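Local structure of putative curved DNA-binding protein (Chaetomium thermophilum var. thermophilum DSM 1495, 4IPA) at residues A[208-220]-A[250-264]. The protein probably acts in ribosome biogenesis as an Arx1 protein of the methionine aminopeptidase-like M24 family, and may bind DNA. Numbering follows the deposited sequence.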
loop_
_atom_site.group_PDB
_atom_site.type_symbol
_atom_site.label_atom_id
_atom_site.label_comp_id
_atom_site.label_asym_id
_atom_site.label_seq_id
_atom_site.Cartn_x
_atom_site.Cartn_y
_atom_site.Cartn_z
ATOM N N ASP A 208 -3.137 -2.167 22.413
ATOM C CA ASP A 208 -3.690 -0.838 22.663
ATOM C C ASP A 208 -3.512 0.119 21.469
ATOM O O ASP A 208 -3.338 1.333 21.633
ATOM C CB ASP A 208 -3.110 -0.233 23.956
ATOM C CG ASP A 208 -3.525 -1.014 25.204
ATOM O OD1 ASP A 208 -4.502 -1.785 25.140
ATOM O OD2 ASP A 208 -2.881 -0.852 26.256
ATOM N N CYS A 209 -3.561 -0.431 20.264
ATOM C CA CYS A 209 -3.577 0.404 19.070
ATOM C C CYS A 209 -4.923 0.297 18.375
ATOM O O CYS A 209 -5.760 -0.519 18.762
ATOM C CB CYS A 209 -2.468 -0.012 18.128
ATOM S SG CYS A 209 -0.870 0.372 18.799
ATOM N N ASN A 210 -5.138 1.129 17.361
ATOM C CA ASN A 210 -6.373 1.042 16.596
ATOM C C ASN A 210 -6.120 0.874 15.096
ATOM O O ASN A 210 -5.141 1.407 14.551
ATOM C CB ASN A 210 -7.246 2.265 16.855
ATOM C CG ASN A 210 -7.890 2.236 18.219
ATOM O OD1 ASN A 210 -8.776 1.427 18.464
ATOM N ND2 ASN A 210 -7.464 3.133 19.112
ATOM N N ILE A 211 -7.012 0.147 14.431
ATOM C CA ILE A 211 -6.943 0.014 12.978
ATOM C C ILE A 211 -7.287 1.355 12.361
ATOM O O ILE A 211 -8.232 2.013 12.793
ATOM C CB ILE A 211 -7.949 -1.049 12.445
ATOM C CG1 ILE A 211 -7.585 -2.440 12.960
ATOM C CG2 ILE A 211 -7.963 -1.061 10.910
ATOM C CD1 ILE A 211 -6.262 -2.894 12.488
ATOM N N ILE A 212 -6.547 1.759 11.334
ATOM C CA ILE A 212 -6.908 2.979 10.620
ATOM C C ILE A 212 -8.208 2.853 9.800
ATOM O O ILE A 212 -8.324 2.045 8.870
ATOM C CB ILE A 212 -5.775 3.475 9.740
ATOM C CG1 ILE A 212 -4.519 3.718 10.588
ATOM C CG2 ILE A 212 -6.198 4.734 9.008
ATOM C CD1 ILE A 212 -3.276 3.953 9.722
ATOM N N GLU A 213 -9.191 3.656 10.169
ATOM C CA GLU A 213 -10.486 3.640 9.508
ATOM C C GLU A 213 -10.410 3.576 7.978
ATOM O O GLU A 213 -9.721 4.380 7.354
ATOM C CB GLU A 213 -11.258 4.891 9.895
ATOM C CG GLU A 213 -12.117 4.733 11.110
ATOM C CD GLU A 213 -13.237 5.767 11.138
ATOM O OE1 GLU A 213 -13.073 6.858 10.521
ATOM O OE2 GLU A 213 -14.284 5.479 11.763
ATOM N N SER A 214 -11.124 2.613 7.395
ATOM C CA SER A 214 -11.313 2.523 5.951
ATOM C C SER A 214 -10.053 2.154 5.190
ATOM O O SER A 214 -9.947 2.432 3.996
ATOM C CB SER A 214 -11.910 3.820 5.378
ATOM O OG SER A 214 -13.229 4.035 5.862
ATOM N N THR A 215 -9.098 1.539 5.878
ATOM C CA THR A 215 -7.939 0.966 5.207
ATOM C C THR A 215 -8.418 -0.097 4.225
ATOM O O THR A 215 -9.078 -1.043 4.610
ATOM C CB THR A 215 -6.966 0.363 6.230
ATOM O OG1 THR A 215 -6.414 1.432 7.006
ATOM C CG2 THR A 215 -5.843 -0.401 5.540
ATOM N N THR A 216 -8.098 0.075 2.954
ATOM C CA THR A 216 -8.739 -0.708 1.910
ATOM C C THR A 216 -7.758 -1.591 1.147
ATOM O O THR A 216 -6.696 -1.135 0.728
ATOM C CB THR A 216 -9.443 0.223 0.893
ATOM O OG1 THR A 216 -10.371 1.063 1.582
ATOM C CG2 THR A 216 -10.192 -0.594 -0.184
ATOM N N SER A 217 -8.127 -2.853 0.969
ATOM C CA SER A 217 -7.420 -3.751 0.062
ATOM C C SER A 217 -8.174 -3.867 -1.264
ATOM O O SER A 217 -9.389 -3.972 -1.286
ATOM C CB SER A 217 -7.243 -5.110 0.727
ATOM O OG SER A 217 -6.455 -4.968 1.904
ATOM N N TRP A 218 -7.453 -3.831 -2.372
ATOM C CA TRP A 218 -8.097 -3.802 -3.688
ATOM C C TRP A 218 -7.684 -4.967 -4.572
ATOM O O TRP A 218 -6.518 -5.356 -4.607
ATOM C CB TRP A 218 -7.716 -2.542 -4.453
ATOM C CG TRP A 218 -8.243 -1.257 -3.939
ATOM C CD1 TRP A 218 -7.618 -0.403 -3.090
ATOM C CD2 TRP A 218 -9.489 -0.642 -4.287
ATOM N NE1 TRP A 218 -8.404 0.704 -2.863
ATOM C CE2 TRP A 218 -9.559 0.584 -3.592
ATOM C CE3 TRP A 218 -10.556 -1.012 -5.110
ATOM C CZ2 TRP A 218 -10.647 1.445 -3.697
ATOM C CZ3 TRP A 218 -11.646 -0.151 -5.218
ATOM C CH2 TRP A 218 -11.679 1.061 -4.514
ATOM N N LEU A 219 -8.647 -5.486 -5.316
ATOM C CA LEU A 219 -8.357 -6.392 -6.400
ATOM C C LEU A 219 -7.537 -5.634 -7.442
ATOM O O LEU A 219 -7.844 -4.492 -7.757
ATOM C CB LEU A 219 -9.669 -6.882 -7.020
ATOM C CG LEU A 219 -9.570 -7.948 -8.111
ATOM C CD1 LEU A 219 -9.056 -9.266 -7.530
ATOM C CD2 LEU A 219 -10.927 -8.155 -8.787
ATOM N N PHE A 220 -6.481 -6.248 -7.952
ATOM C CA PHE A 220 -5.758 -5.682 -9.091
ATOM C C PHE A 220 -6.177 -6.433 -10.362
ATOM O O PHE A 220 -6.623 -7.586 -10.304
ATOM C CB PHE A 220 -4.232 -5.811 -8.941
ATOM C CG PHE A 220 -3.623 -4.946 -7.857
ATOM C CD1 PHE A 220 -4.411 -4.142 -7.044
ATOM C CD2 PHE A 220 -2.245 -4.941 -7.665
ATOM C CE1 PHE A 220 -3.841 -3.348 -6.045
ATOM C CE2 PHE A 220 -1.663 -4.146 -6.672
ATOM C CZ PHE A 220 -2.468 -3.345 -5.857
ATOM N N VAL A 250 -5.357 -11.395 -8.045
ATOM C CA VAL A 250 -4.267 -10.645 -7.421
ATOM C C VAL A 250 -4.796 -9.434 -6.623
ATOM O O VAL A 250 -5.638 -8.658 -7.111
ATOM C CB VAL A 250 -3.199 -10.212 -8.441
ATOM C CG1 VAL A 250 -2.201 -9.275 -7.786
ATOM C CG2 VAL A 250 -2.494 -11.435 -9.004
ATOM N N TRP A 251 -4.295 -9.284 -5.395
ATOM C CA TRP A 251 -4.720 -8.210 -4.505
ATOM C C TRP A 251 -3.569 -7.342 -3.992
ATOM O O TRP A 251 -2.467 -7.827 -3.712
ATOM C CB TRP A 251 -5.417 -8.789 -3.283
ATOM C CG TRP A 251 -6.776 -9.315 -3.511
ATOM C CD1 TRP A 251 -7.108 -10.501 -4.104
ATOM C CD2 TRP A 251 -8.007 -8.705 -3.103
ATOM N NE1 TRP A 251 -8.467 -10.653 -4.118
ATOM C CE2 TRP A 251 -9.048 -9.573 -3.497
ATOM C CE3 TRP A 251 -8.331 -7.512 -2.432
ATOM C CZ2 TRP A 251 -10.395 -9.291 -3.254
ATOM C CZ3 TRP A 251 -9.661 -7.225 -2.187
ATOM C CH2 TRP A 251 -10.685 -8.118 -2.600
ATOM N N GLY A 252 -3.850 -6.052 -3.837
ATOM C CA GLY A 252 -2.992 -5.175 -3.062
ATOM C C GLY A 252 -3.535 -5.143 -1.640
ATOM O O GLY A 252 -4.531 -4.485 -1.354
ATOM N N VAL A 253 -2.895 -5.881 -0.742
ATOM C CA VAL A 253 -3.408 -6.022 0.605
ATOM C C VAL A 253 -2.751 -5.025 1.559
ATOM O O VAL A 253 -1.519 -5.049 1.741
ATOM C CB VAL A 253 -3.173 -7.447 1.154
ATOM C CG1 VAL A 253 -3.696 -7.542 2.598
ATOM C CG2 VAL A 253 -3.834 -8.509 0.241
ATOM N N GLU A 254 -3.574 -4.160 2.155
ATOM C CA GLU A 254 -3.087 -3.123 3.065
ATOM C C GLU A 254 -3.679 -3.223 4.461
ATOM O O GLU A 254 -4.888 -3.466 4.637
ATOM C CB GLU A 254 -3.361 -1.711 2.529
ATOM C CG GLU A 254 -2.689 -0.625 3.387
ATOM C CD GLU A 254 -2.949 0.806 2.933
ATOM O OE1 GLU A 254 -3.318 1.016 1.763
ATOM O OE2 GLU A 254 -2.779 1.731 3.764
ATOM N N VAL A 255 -2.811 -3.033 5.452
ATOM C CA VAL A 255 -3.244 -2.794 6.827
ATOM C C VAL A 255 -2.574 -1.546 7.382
ATOM O O VAL A 255 -1.436 -1.226 7.009
ATOM C CB VAL A 255 -2.916 -3.967 7.769
ATOM C CG1 VAL A 255 -3.666 -5.219 7.331
ATOM C CG2 VAL A 255 -1.401 -4.211 7.843
ATOM N N GLY A 256 -3.281 -0.857 8.274
ATOM C CA GLY A 256 -2.710 0.264 8.994
ATOM C C GLY A 256 -3.161 0.366 10.448
ATOM O O GLY A 256 -4.320 0.118 10.797
ATOM N N CYS A 257 -2.230 0.742 11.311
ATOM C CA CYS A 257 -2.560 0.935 12.711
ATOM C C CYS A 257 -2.147 2.311 13.190
ATOM O O CYS A 257 -1.352 3.010 12.552
ATOM C CB CYS A 257 -1.916 -0.143 13.567
ATOM S SG CYS A 257 -2.697 -1.739 13.369
ATOM N N SER A 258 -2.707 2.705 14.316
ATOM C CA SER A 258 -2.460 4.019 14.857
ATOM C C SER A 258 -2.262 3.899 16.352
ATOM O O SER A 258 -2.891 3.055 17.003
ATOM C CB SER A 258 -3.660 4.923 14.553
ATOM O OG SER A 258 -3.558 6.155 15.221
ATOM N N LEU A 259 -1.371 4.726 16.895
ATOM C CA LEU A 259 -1.252 4.846 18.342
ATOM C C LEU A 259 -2.413 5.673 18.895
ATOM O O LEU A 259 -2.642 5.706 20.102
ATOM C CB LEU A 259 0.107 5.429 18.752
ATOM C CG LEU A 259 1.195 4.382 18.998
ATOM C CD1 LEU A 259 2.561 5.035 19.143
ATOM C CD2 LEU A 259 0.863 3.507 20.226
ATOM N N GLY A 260 -3.155 6.326 18.003
ATOM C CA GLY A 260 -4.343 7.069 18.385
ATOM C C GLY A 260 -5.610 6.287 18.106
ATOM O O GLY A 260 -5.589 5.066 18.110
ATOM N N SER A 261 -6.706 6.996 17.839
ATOM C CA SER A 261 -8.017 6.383 17.666
ATOM C C SER A 261 -8.151 5.618 16.347
ATOM O O SER A 261 -9.087 4.834 16.151
ATOM C CB SER A 261 -9.105 7.465 17.716
ATOM O OG SER A 261 -8.851 8.402 18.743
ATOM N N GLY A 262 -7.232 5.852 15.430
ATOM C CA GLY A 262 -7.366 5.270 14.111
ATOM C C GLY A 262 -8.382 6.043 13.291
ATOM O O GLY A 262 -8.901 5.529 12.306
ATOM N N LYS A 263 -8.665 7.282 13.694
ATOM C CA LYS A 263 -9.515 8.150 12.893
ATOM C C LYS A 263 -8.681 8.963 11.920
ATOM O O LYS A 263 -7.500 9.235 12.157
ATOM C CB LYS A 263 -10.367 9.079 13.762
ATOM C CG LYS A 263 -11.818 8.634 13.897
ATOM C CD LYS A 263 -11.913 7.257 14.491
ATOM C CE LYS A 263 -13.233 7.050 15.240
ATOM N NZ LYS A 263 -14.435 6.996 14.356
ATOM N N VAL A 264 -9.308 9.351 10.823
ATOM C CA VAL A 264 -8.604 9.982 9.727
ATOM C C VAL A 264 -9.117 11.414 9.589
ATOM O O VAL A 264 -10.298 11.686 9.805
ATOM C CB VAL A 264 -8.813 9.171 8.429
ATOM C CG1 VAL A 264 -8.430 9.971 7.197
ATOM C CG2 VAL A 264 -8.031 7.881 8.502
HETATM O O HOH W 1 -4.510 3.693 20.954
HETATM O O HOH W 2 -7.550 -3.565 4.031
HETATM O O HOH W 3 -3.802 2.307 6.526
HETATM O O HOH W 4 -6.335 2.315 2.246
HETATM O O HOH W 5 -4.738 0.531 -0.447
HETATM O O HOH W 6 -6.855 -10.362 -10.206
#
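Neighbouring antiparallel strands of the sheet in this methionine aminopeptidase-like fold meet here, a worked example of how a strand pair survives an interruption. N210 and S258 form a hydrogen-bonded pair at one end, W218 and G252 another further along; between them the register slips by two residues, at the type II turn I212–T215. There S217 OG, set beside its own backbone N (chi1 -62°), takes the N-H of E254 at 3.0 Å, while a water joins the same OG to T215 O and E254 O. Other waters link the E254 carboxylate, salt-bridged to R344, to T215 OG1 and T216 O. Beyond it, L219 CD1 lies over the five-membered ring of W251, 4.1 Å from the centroid, a CH-pi contact. F220 lays one ring face over G252, where a CB would run into the ring as it stands. Within the turn, E213 N donates to G262 O at 2.9 Å, and K263 NZ makes a salt bridge with E213 OE2, 3.0 Å away, from above the carboxylate plane. With an alanine at E213, the K263 ammonium would probably lose this mate. Where the register slips, S217 OG and water thus carry links between the strands, while the turn is tied separately to G262 and K263.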